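Local coordinates for proteolytically activated form of PPO4 Tyrosinase (Agaricus bisporus var. bisporus H97, PDB 4OUA), which is a copper-containing oxidase that hydroxylates monophenols to o-diphenols and oxidises these to reactive o-quinones, acting in the initial step of melanin synthesis, at residues Asp213-Arg216 / Glu217-Asn221; Tyr220-Leu223 / Lys224-Asn228; Ala227-Glu230 / Ala231-Asn234. All coordinates share one frame; numbering follows the deposited sequence.

Contact 1: Asp213-Arg216 / Glu217-Asn221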
ATOM      1  N   ASP A 213     -19.815  -5.638   7.163  1.00 43.21           N
ATOM      2  CA  ASP A 213     -20.240  -5.220   8.497  1.00 39.96           C
ATOM      3  C   ASP A 213     -19.182  -5.497   9.561  1.00 39.55           C
ATOM      4  O   ASP A 213     -18.863  -4.625  10.368  1.00 42.46           O
ATOM      5  CB  ASP A 213     -21.549  -5.914   8.882  1.00 48.00           C
ATOM      6  CG  ASP A 213     -22.725  -5.454   8.042  1.00 60.63           C
ATOM      7  OD1 ASP A 213     -22.963  -6.049   6.970  1.00 59.16           O
ATOM      8  OD2 ASP A 213     -23.413  -4.498   8.459  1.00 70.66           O
ATOM      9  N   SER A 214     -18.639  -6.709   9.562  1.00 43.90           N
ATOM     10  CA  SER A 214     -17.645  -7.094  10.556  1.00 39.72           C
ATOM     11  C   SER A 214     -16.348  -6.307  10.382  1.00 41.75           C
ATOM     12  O   SER A 214     -15.656  -6.009  11.356  1.00 39.46           O
ATOM     13  CB  SER A 214     -17.360  -8.595  10.477  1.00 38.82           C
ATOM     14  OG  SER A 214     -16.714  -8.928   9.262  1.00 50.55           O
ATOM     15  N   THR A 215     -16.025  -5.970   9.138  1.00 36.71           N
ATOM     16  CA  THR A 215     -14.803  -5.232   8.839  1.00 34.68           C
ATOM     17  C   THR A 215     -14.848  -3.816   9.408  1.00 33.01           C
ATOM     18  O   THR A 215     -13.844  -3.310   9.907  1.00 32.38           O
ATOM     19  CB  THR A 215     -14.544  -5.162   7.323  1.00 37.74           C
ATOM     20  OG1 THR A 215     -14.252  -6.474   6.826  1.00 47.14           O
ATOM     21  CG2 THR A 215     -13.367  -4.250   7.025  1.00 28.59           C
ATOM     22  N   ARG A 216     -16.014  -3.181   9.329  1.00 32.77           N
ATOM     23  CA  ARG A 216     -16.181  -1.838   9.872  1.00 32.71           C
ATOM     24  C   ARG A 216     -16.008  -1.838  11.388  1.00 37.18           C
ATOM     25  O   ARG A 216     -15.397  -0.930  11.953  1.00 37.13           O
ATOM     26  CB  ARG A 216     -17.553  -1.267   9.505  1.00 31.74           C
ATOM     27  CG  ARG A 216     -17.881   0.028  10.234  1.00 39.46           C
ATOM     28  CD  ARG A 216     -19.259   0.560   9.877  1.00 42.94           C
ATOM     29  NE  ARG A 216     -19.332   1.020   8.494  1.00 45.97           N
ATOM     30  CZ  ARG A 216     -20.330   1.747   8.001  1.00 49.28           C
ATOM     31  NH1 ARG A 216     -21.340   2.102   8.784  1.00 51.38           N
ATOM     32  NH2 ARG A 216     -20.317   2.121   6.730  1.00 51.76           N
ATOM     33  N   GLU A 217     -16.548  -2.862  12.039  1.00 36.09           N
ATOM     34  CA  GLU A 217     -16.448  -2.987  13.487  1.00 36.67           C
ATOM     35  C   GLU A 217     -15.013  -3.261  13.925  1.00 32.98           C
ATOM     36  O   GLU A 217     -14.548  -2.710  14.923  1.00 33.24           O
ATOM     37  CB  GLU A 217     -17.375  -4.094  13.991  1.00 43.25           C
ATOM     38  CG  GLU A 217     -18.853  -3.795  13.797  1.00 43.19           C
ATOM     39  CD  GLU A 217     -19.745  -4.894  14.338  1.00 57.99           C
ATOM     40  OE1 GLU A 217     -19.358  -6.079  14.240  1.00 52.73           O
ATOM     41  OE2 GLU A 217     -20.831  -4.573  14.867  1.00 61.45           O
ATOM     42  N   LYS A 218     -14.316  -4.115  13.181  1.00 32.68           N
ATOM     43  CA  LYS A 218     -12.916  -4.399  13.469  1.00 33.08           C
ATOM     44  C   LYS A 218     -12.067  -3.138  13.342  1.00 36.32           C
ATOM     45  O   LYS A 218     -11.197  -2.878  14.174  1.00 33.53           O
ATOM     46  CB  LYS A 218     -12.372  -5.481  12.535  1.00 31.59           C
ATOM     47  CG  LYS A 218     -12.844  -6.892  12.839  1.00 33.33           C
ATOM     48  CD  LYS A 218     -11.899  -7.910  12.214  1.00 48.95           C
ATOM     49  CE  LYS A 218     -12.424  -9.331  12.339  1.00 52.19           C
ATOM     50  NZ  LYS A 218     -13.568  -9.586  11.421  1.00 59.23           N
ATOM     51  N   THR A 219     -12.329  -2.360  12.294  1.00 34.90           N
ATOM     52  CA  THR A 219     -11.575  -1.139  12.035  1.00 30.70           C
ATOM     53  C   THR A 219     -11.836  -0.090  13.106  1.00 26.38           C
ATOM     54  O   THR A 219     -10.921   0.607  13.541  1.00 23.44           O
ATOM     55  CB  THR A 219     -11.918  -0.546  10.660  1.00 32.50           C
ATOM     56  OG1 THR A 219     -11.694  -1.532   9.643  1.00 38.33           O
ATOM     57  CG2 THR A 219     -11.054   0.672  10.379  1.00 31.40           C
ATOM     58  N   TYR A 220     -13.093   0.016  13.523  1.00 35.61           N
ATOM     59  CA  TYR A 220     -13.489   0.960  14.562  1.00 30.43           C
ATOM     60  C   TYR A 220     -12.708   0.726  15.851  1.00 28.00           C
ATOM     61  O   TYR A 220     -12.069   1.640  16.372  1.00 30.80           O
ATOM     62  CB  TYR A 220     -14.993   0.856  14.825  1.00 24.78           C
ATOM     63  CG  TYR A 220     -15.512   1.814  15.870  1.00 31.68           C
ATOM     64  CD1 TYR A 220     -15.731   3.152  15.568  1.00 33.75           C
ATOM     65  CD2 TYR A 220     -15.794   1.379  17.160  1.00 37.00           C
ATOM     66  CE1 TYR A 220     -16.208   4.031  16.524  1.00 32.62           C
ATOM     67  CE2 TYR A 220     -16.274   2.253  18.122  1.00 31.71           C
ATOM     68  CZ  TYR A 220     -16.478   3.576  17.797  1.00 33.14           C
ATOM     69  OH  TYR A 220     -16.953   4.446  18.751  1.00 35.71           O
ATOM     70  N   ASN A 221     -12.754  -0.504  16.354  1.00 28.83           N
ATOM     71  CA  ASN A 221     -12.085  -0.851  17.604  1.00 33.13           C
ATOM     72  C   ASN A 221     -10.570  -0.707  17.520  1.00 33.72           C
ATOM     73  O   ASN A 221      -9.905  -0.451  18.524  1.00 37.09           O
ATOM     74  CB  ASN A 221     -12.442  -2.279  18.019  1.00 38.66           C
ATOM     75  CG  ASN A 221     -13.922  -2.456  18.286  1.00 39.83           C
ATOM     76  OD1 ASN A 221     -14.562  -1.600  18.900  1.00 36.54           O
ATOM     77  ND2 ASN A 221     -14.479  -3.567  17.819  1.00 34.29           N
TER
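Thr219 lays its hydroxyl back on the preceding turn of the helix, OG1 donating to Thr215 O at 2.8 Å, while Thr219 N reaches the same oxygen at 3.0 Å. The two donors come from opposite faces of the Thr215 carbonyl plane, so this one acceptor is gripped twice. Thr219 OG1 stands anti to its own carbonyl carbon (chi1 -56°), which puts it beside the backbone N and lets both groups serve the same carbonyl. The two threonine side chains cross obliquely, Thr215 CG2 lying 4.1 Å from Thr219 OG1; Thr215 OG1 turns the other way, to Glu211 O. Lys218 runs back alongside Ser214: its CG lies 3.3 Å from Ser214 O, and the bend at the end of the chain (chi4 73°) brings NZ to 3.9 Å from Ser214 OG, whose bond is to Glu211 O. Glu217 leans the same way, its CG 3.5 Å from Asp213 O. Within helix 201-224, Thr215 and Thr219 face the copper-binding helix 246-258, packing on Phe256 and Val249, while Tyr220 packs on Ile373 and Tyr377 of helix 362-377.

Contact 2: Tyr220-Leu223 / Lys224-Asn228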
ATOM      1  N   TYR A 220     -13.093   0.016  13.523  1.00 35.61           N
ATOM      2  CA  TYR A 220     -13.489   0.960  14.562  1.00 30.43           C
ATOM      3  C   TYR A 220     -12.708   0.726  15.851  1.00 28.00           C
ATOM      4  O   TYR A 220     -12.069   1.640  16.372  1.00 30.80           O
ATOM      5  CB  TYR A 220     -14.993   0.856  14.825  1.00 24.78           C
ATOM      6  CG  TYR A 220     -15.512   1.814  15.870  1.00 31.68           C
ATOM      7  CD1 TYR A 220     -15.731   3.152  15.568  1.00 33.75           C
ATOM      8  CD2 TYR A 220     -15.794   1.379  17.160  1.00 37.00           C
ATOM      9  CE1 TYR A 220     -16.208   4.031  16.524  1.00 32.62           C
ATOM     10  CE2 TYR A 220     -16.274   2.253  18.122  1.00 31.71           C
ATOM     11  CZ  TYR A 220     -16.478   3.576  17.797  1.00 33.14           C
ATOM     12  OH  TYR A 220     -16.953   4.446  18.751  1.00 35.71           O
ATOM     13  N   ASN A 221     -12.754  -0.504  16.354  1.00 28.83           N
ATOM     14  CA  ASN A 221     -12.085  -0.851  17.604  1.00 33.13           C
ATOM     15  C   ASN A 221     -10.570  -0.707  17.520  1.00 33.72           C
ATOM     16  O   ASN A 221      -9.905  -0.451  18.524  1.00 37.09           O
ATOM     17  CB  ASN A 221     -12.442  -2.279  18.019  1.00 38.66           C
ATOM     18  CG  ASN A 221     -13.922  -2.456  18.286  1.00 39.83           C
ATOM     19  OD1 ASN A 221     -14.562  -1.600  18.900  1.00 36.54           O
ATOM     20  ND2 ASN A 221     -14.479  -3.567  17.819  1.00 34.29           N
ATOM     21  N   MET A 222     -10.028  -0.873  16.319  1.00 34.13           N
ATOM     22  CA  MET A 222      -8.591  -0.749  16.104  1.00 28.40           C
ATOM     23  C   MET A 222      -8.144   0.697  16.253  1.00 29.53           C
ATOM     24  O   MET A 222      -7.155   0.988  16.925  1.00 35.02           O
ATOM     25  CB  MET A 222      -8.213  -1.285  14.721  1.00 32.72           C
ATOM     26  CG  MET A 222      -6.764  -1.045  14.315  1.00 35.79           C
ATOM     27  SD  MET A 222      -6.541   0.470  13.362  1.00 35.29           S
ATOM     28  CE  MET A 222      -7.738   0.228  12.052  1.00 26.77           C
ATOM     29  N   LEU A 223      -8.892   1.602  15.629  1.00 29.26           N
ATOM     30  CA  LEU A 223      -8.551   3.018  15.611  1.00 26.82           C
ATOM     31  C   LEU A 223      -8.724   3.685  16.973  1.00 33.58           C
ATOM     32  O   LEU A 223      -7.868   4.454  17.410  1.00 33.83           O
ATOM     33  CB  LEU A 223      -9.403   3.746  14.569  1.00 26.66           C
ATOM     34  CG  LEU A 223      -9.148   3.358  13.111  1.00 24.97           C
ATOM     35  CD1 LEU A 223     -10.196   3.971  12.191  1.00 22.92           C
ATOM     36  CD2 LEU A 223      -7.747   3.777  12.688  1.00 21.80           C
ATOM     37  N   LYS A 224      -9.833   3.387  17.643  1.00 36.53           N
ATOM     38  CA  LYS A 224     -10.183   4.077  18.880  1.00 32.03           C
ATOM     39  C   LYS A 224      -9.453   3.543  20.109  1.00 29.00           C
ATOM     40  O   LYS A 224      -9.059   4.314  20.982  1.00 28.37           O
ATOM     41  CB  LYS A 224     -11.693   3.998  19.121  1.00 32.67           C
ATOM     42  CG  LYS A 224     -12.530   4.718  18.077  1.00 28.30           C
ATOM     43  CD  LYS A 224     -13.784   5.302  18.699  1.00 32.05           C
ATOM     44  CE  LYS A 224     -13.430   6.293  19.798  1.00 35.65           C
ATOM     45  NZ  LYS A 224     -14.633   6.929  20.402  1.00 40.43           N
ATOM     46  N   PHE A 225      -9.274   2.227  20.180  1.00 30.70           N
ATOM     47  CA  PHE A 225      -8.776   1.605  21.403  1.00 33.01           C
ATOM     48  C   PHE A 225      -7.400   0.970  21.241  1.00 30.29           C
ATOM     49  O   PHE A 225      -7.282  -0.235  21.021  1.00 33.26           O
ATOM     50  CB  PHE A 225      -9.780   0.562  21.893  1.00 27.08           C
ATOM     51  CG  PHE A 225     -11.198   1.058  21.906  1.00 29.74           C
ATOM     52  CD1 PHE A 225     -11.616   1.978  22.854  1.00 24.86           C
ATOM     53  CD2 PHE A 225     -12.110   0.613  20.965  1.00 29.33           C
ATOM     54  CE1 PHE A 225     -12.919   2.441  22.866  1.00 24.44           C
ATOM     55  CE2 PHE A 225     -13.415   1.070  20.974  1.00 31.22           C
ATOM     56  CZ  PHE A 225     -13.820   1.986  21.926  1.00 28.09           C
ATOM     57  N   ASN A 226      -6.366   1.797  21.364  1.00 34.51           N
ATOM     58  CA  ASN A 226      -4.975   1.356  21.295  1.00 37.34           C
ATOM     59  C   ASN A 226      -4.048   2.384  21.934  1.00 38.43           C
ATOM     60  O   ASN A 226      -3.563   3.293  21.260  1.00 41.63           O
ATOM     61  CB  ASN A 226      -4.546   1.108  19.847  1.00 34.46           C
ATOM     62  CG  ASN A 226      -4.882  -0.286  19.368  1.00 34.46           C
ATOM     63  OD1 ASN A 226      -4.228  -1.260  19.744  1.00 38.02           O
ATOM     64  ND2 ASN A 226      -5.901  -0.391  18.523  1.00 37.72           N
ATOM     65  N   ALA A 227      -3.806   2.245  23.233  1.00 39.14           N
ATOM     66  CA  ALA A 227      -2.983   3.206  23.959  1.00 37.77           C
ATOM     67  C   ALA A 227      -1.495   2.916  23.780  1.00 45.06           C
ATOM     68  O   ALA A 227      -0.705   3.823  23.520  1.00 46.80           O
ATOM     69  CB  ALA A 227      -3.349   3.210  25.432  1.00 35.34           C
ATOM     70  N   ASN A 228      -1.118   1.650  23.922  1.00 53.17           N
ATOM     71  CA  ASN A 228       0.278   1.254  23.780  1.00 48.81           C
ATOM     72  C   ASN A 228       0.605   0.847  22.347  1.00 46.13           C
ATOM     73  O   ASN A 228      -0.261   0.377  21.608  1.00 42.97           O
ATOM     74  CB  ASN A 228       0.616   0.113  24.744  1.00 49.21           C
ATOM     75  CG  ASN A 228      -0.152  -1.160  24.438  1.00 54.33           C
ATOM     76  OD1 ASN A 228      -1.317  -1.118  24.042  1.00 56.31           O
ATOM     77  ND2 ASN A 228       0.503  -2.301  24.619  1.00 50.53           N
TER
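Lys224 N donates to Tyr220 O at 3.1 Å and Phe225 N to Asn221 O at 3.2 Å. Beyond them the side chain of Asn226 takes over from the backbone: its ND2 donates to Met222 O, modelled at a very short distance that deserves little weight at this resolution. The same amide nitrogen also bonds to Asn244 O. Farther out, Lys224 NZ forms a salt bridge with Asp374 of helix 362-377, and Tyr220 OH bonds to the same carboxylate oxygen, so one acid draws both polar ends to one place. The arrangement is the C-terminal end of helix 201-224: Phe225 is the first residue to leave helical geometry, and the Asn226 amide comes up beside the Met222 carbonyl as the chain departs toward helix 229-233. Short of those polar ends, the aliphatic part of Lys224 passes over the Tyr220 ring. Its CG makes a CH-pi contact over one face, 4.2 Å from the centroid of that ring, and Lys224 CD lies 3.3 Å from Tyr220 CZ. Bends at chi2 and chi3 (-147° and 60°) carry the aliphatic chain over the phenol before NZ turns to Asp374. Phe225 folds back over the last turn, the edge of its ring near Asn221 O and its CE2 3.6 Å from Asn221 OD1; ring and amide planes stand 35° apart. Lys224 CB sits over the centre of one face of the Phe225 ring. The Tyr220 and Phe225 rings approach more loosely, CE2 to CE2 at 4.2 Å. On the buried side, Met222 packs on Leu246 and Val249, while Met222 and Leu223 both touch His288 of helix 277-295.

Contact 3: Ala227-Glu230 / Ala231-Asn234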
ATOM      1  N   ALA A 227      -3.806   2.245  23.233  1.00 39.14           N
ATOM      2  CA  ALA A 227      -2.983   3.206  23.959  1.00 37.77           C
ATOM      3  C   ALA A 227      -1.495   2.916  23.780  1.00 45.06           C
ATOM      4  O   ALA A 227      -0.705   3.823  23.520  1.00 46.80           O
ATOM      5  CB  ALA A 227      -3.349   3.210  25.432  1.00 35.34           C
ATOM      6  N   ASN A 228      -1.118   1.650  23.922  1.00 53.17           N
ATOM      7  CA  ASN A 228       0.278   1.254  23.780  1.00 48.81           C
ATOM      8  C   ASN A 228       0.605   0.847  22.347  1.00 46.13           C
ATOM      9  O   ASN A 228      -0.261   0.377  21.608  1.00 42.97           O
ATOM     10  CB  ASN A 228       0.616   0.113  24.744  1.00 49.21           C
ATOM     11  CG  ASN A 228      -0.152  -1.160  24.438  1.00 54.33           C
ATOM     12  OD1 ASN A 228      -1.317  -1.118  24.042  1.00 56.31           O
ATOM     13  ND2 ASN A 228       0.503  -2.301  24.619  1.00 50.53           N
ATOM     14  N   TRP A 229       1.865   1.026  21.965  1.00 44.22           N
ATOM     15  CA  TRP A 229       2.307   0.790  20.596  1.00 39.29           C
ATOM     16  C   TRP A 229       2.412  -0.694  20.258  1.00 42.04           C
ATOM     17  O   TRP A 229       2.181  -1.096  19.117  1.00 44.56           O
ATOM     18  CB  TRP A 229       3.658   1.471  20.360  1.00 43.42           C
ATOM     19  CG  TRP A 229       4.226   1.241  18.993  1.00 36.52           C
ATOM     20  CD1 TRP A 229       5.143   0.296  18.636  1.00 40.60           C
ATOM     21  CD2 TRP A 229       3.917   1.971  17.801  1.00 35.90           C
ATOM     22  NE1 TRP A 229       5.423   0.393  17.294  1.00 42.27           N
ATOM     23  CE2 TRP A 229       4.684   1.413  16.760  1.00 36.23           C
ATOM     24  CE3 TRP A 229       3.067   3.043  17.514  1.00 38.21           C
ATOM     25  CZ2 TRP A 229       4.624   1.889  15.452  1.00 34.87           C
ATOM     26  CZ3 TRP A 229       3.010   3.514  16.216  1.00 40.61           C
ATOM     27  CH2 TRP A 229       3.784   2.937  15.201  1.00 37.35           C
ATOM     28  N   GLU A 230       2.765  -1.506  21.249  1.00 42.98           N
ATOM     29  CA  GLU A 230       2.957  -2.934  21.028  1.00 41.57           C
ATOM     30  C   GLU A 230       1.677  -3.614  20.558  1.00 39.64           C
ATOM     31  O   GLU A 230       1.699  -4.413  19.625  1.00 45.06           O
ATOM     32  CB  GLU A 230       3.471  -3.610  22.300  1.00 46.55           C
ATOM     33  CG  GLU A 230       4.881  -4.167  22.174  1.00 49.00           C
ATOM     34  CD  GLU A 230       4.985  -5.264  21.129  1.00 54.59           C
ATOM     35  OE1 GLU A 230       3.951  -5.895  20.819  1.00 46.66           O
ATOM     36  OE2 GLU A 230       6.101  -5.497  20.618  1.00 56.75           O
ATOM     37  N   ALA A 231       0.562  -3.292  21.206  1.00 41.71           N
ATOM     38  CA  ALA A 231      -0.718  -3.903  20.869  1.00 40.05           C
ATOM     39  C   ALA A 231      -1.295  -3.329  19.576  1.00 39.55           C
ATOM     40  O   ALA A 231      -2.215  -3.900  18.991  1.00 37.14           O
ATOM     41  CB  ALA A 231      -1.704  -3.724  22.011  1.00 32.80           C
ATOM     42  N   PHE A 232      -0.747  -2.202  19.134  1.00 38.48           N
ATOM     43  CA  PHE A 232      -1.247  -1.523  17.942  1.00 39.38           C
ATOM     44  C   PHE A 232      -0.408  -1.814  16.699  1.00 43.18           C
ATOM     45  O   PHE A 232      -0.939  -1.909  15.592  1.00 40.07           O
ATOM     46  CB  PHE A 232      -1.301  -0.013  18.184  1.00 40.00           C
ATOM     47  CG  PHE A 232      -1.480   0.798  16.929  1.00 38.53           C
ATOM     48  CD1 PHE A 232      -2.734   0.965  16.367  1.00 33.21           C
ATOM     49  CD2 PHE A 232      -0.391   1.396  16.315  1.00 35.24           C
ATOM     50  CE1 PHE A 232      -2.901   1.711  15.218  1.00 28.44           C
ATOM     51  CE2 PHE A 232      -0.551   2.143  15.164  1.00 35.82           C
ATOM     52  CZ  PHE A 232      -1.808   2.300  14.615  1.00 33.27           C
ATOM     53  N   SER A 233       0.887  -1.993  16.874  1.00 41.16           N
ATOM     54  CA  SER A 233       1.791  -2.164  15.759  1.00 42.16           C
ATOM     55  C   SER A 233       1.690  -3.464  15.031  1.00 44.65           C
ATOM     56  O   SER A 233       1.557  -3.479  13.836  1.00 40.45           O
ATOM     57  CB  SER A 233       3.194  -2.021  16.244  1.00 41.09           C
ATOM     58  OG  SER A 233       3.206  -2.338  17.584  1.00 47.96           O
ATOM     59  N   ASN A 234       1.808  -4.557  15.749  1.00 44.49           N
ATOM     60  CA  ASN A 234       1.814  -5.843  15.118  1.00 41.32           C
ATOM     61  C   ASN A 234       0.838  -6.782  15.719  1.00 42.91           C
ATOM     62  O   ASN A 234       0.205  -6.479  16.673  1.00 41.23           O
ATOM     63  CB  ASN A 234       3.177  -6.440  15.215  1.00 44.93           C
ATOM     64  CG  ASN A 234       3.637  -6.570  16.614  1.00 44.03           C
ATOM     65  OD1 ASN A 234       3.873  -7.639  17.088  1.00 49.32           O
ATOM     66  ND2 ASN A 234       3.782  -5.481  17.271  1.00 37.74           N
TER
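Trp229, Phe232 and Ser233 meet round the single turn of helix 229-233, a local contact of residues three and four apart in a short helix that follows helix 201-224 in the chain. Ser233 lies over one face of the indole: its CB makes a CH-pi contact 3.8 Å from the centroid of the Trp229 five-membered ring, displaced toward the rim. Phe232 meets the six-membered part of the indole, Trp229 CZ3 coming to the phenyl edge 4.0 Å from Phe232 CE2. The two ring planes are 58° apart, an oblique pair. Three residues apart on the turn and with CG anti to the backbone N in both (chi1 178° in Trp229, 166° in Phe232), the two rings come out side by side. The indole is fixed further by NE1, which donates to Val84 O, and Phe232 stacks on Trp292. A glycine in place of Trp229 would probably leave Val84 O without this donor, and open a gap beside Phe232 and Ser233 where the indole lay. The backbone is drawn round by Phe232 N and Ser233 N, both donating to Trp229 O, though the place of that oxygen is less certain. At the start of the turn Asn228 OD1 rests 3.3 Å from Ala231 CB. Farther along, Glu230 lies across Asn234, its carboxylate nearly perpendicular to the amide, with Glu230 OE1 3.6 Å from Asn234 ND2; that OE1 is hydrogen-bonded to His242 NE2. Trp229 and Ser233 rest on Pro87 of helix 86-109, and Phe232 and Asn234 touch helix 246-258. The turn thus bridges two helices that carry copper-binding histidines, its Asn234 side chain about 7 Å from that of His81, in the surroundings of the di-copper site of a tyrosinase central domain.

Contacts 1 and 2 share Tyr220 and Asn221. Contact 1 lies in the body of helix 201-224, and contact 2 runs from its last turn into the loop before helix 229-233, the helix of contact 3. None is wholly core or surface, but contact 3 is the most buried of them, and its chemistry is aromatic. Contact 1 is governed by regular helical bonds and a doubly used carbonyl; in contact 2 the helical pattern ends, and a lysine and a tyrosine are tied to an acid of helix 362-377. Contacts 2 and 3 touch, Asn226 OD1 lying 3.4 Å from Ala231 O and Met222 packing on Phe232, whereas contacts 1 and 3 have centres about 17 Å apart and do not meet.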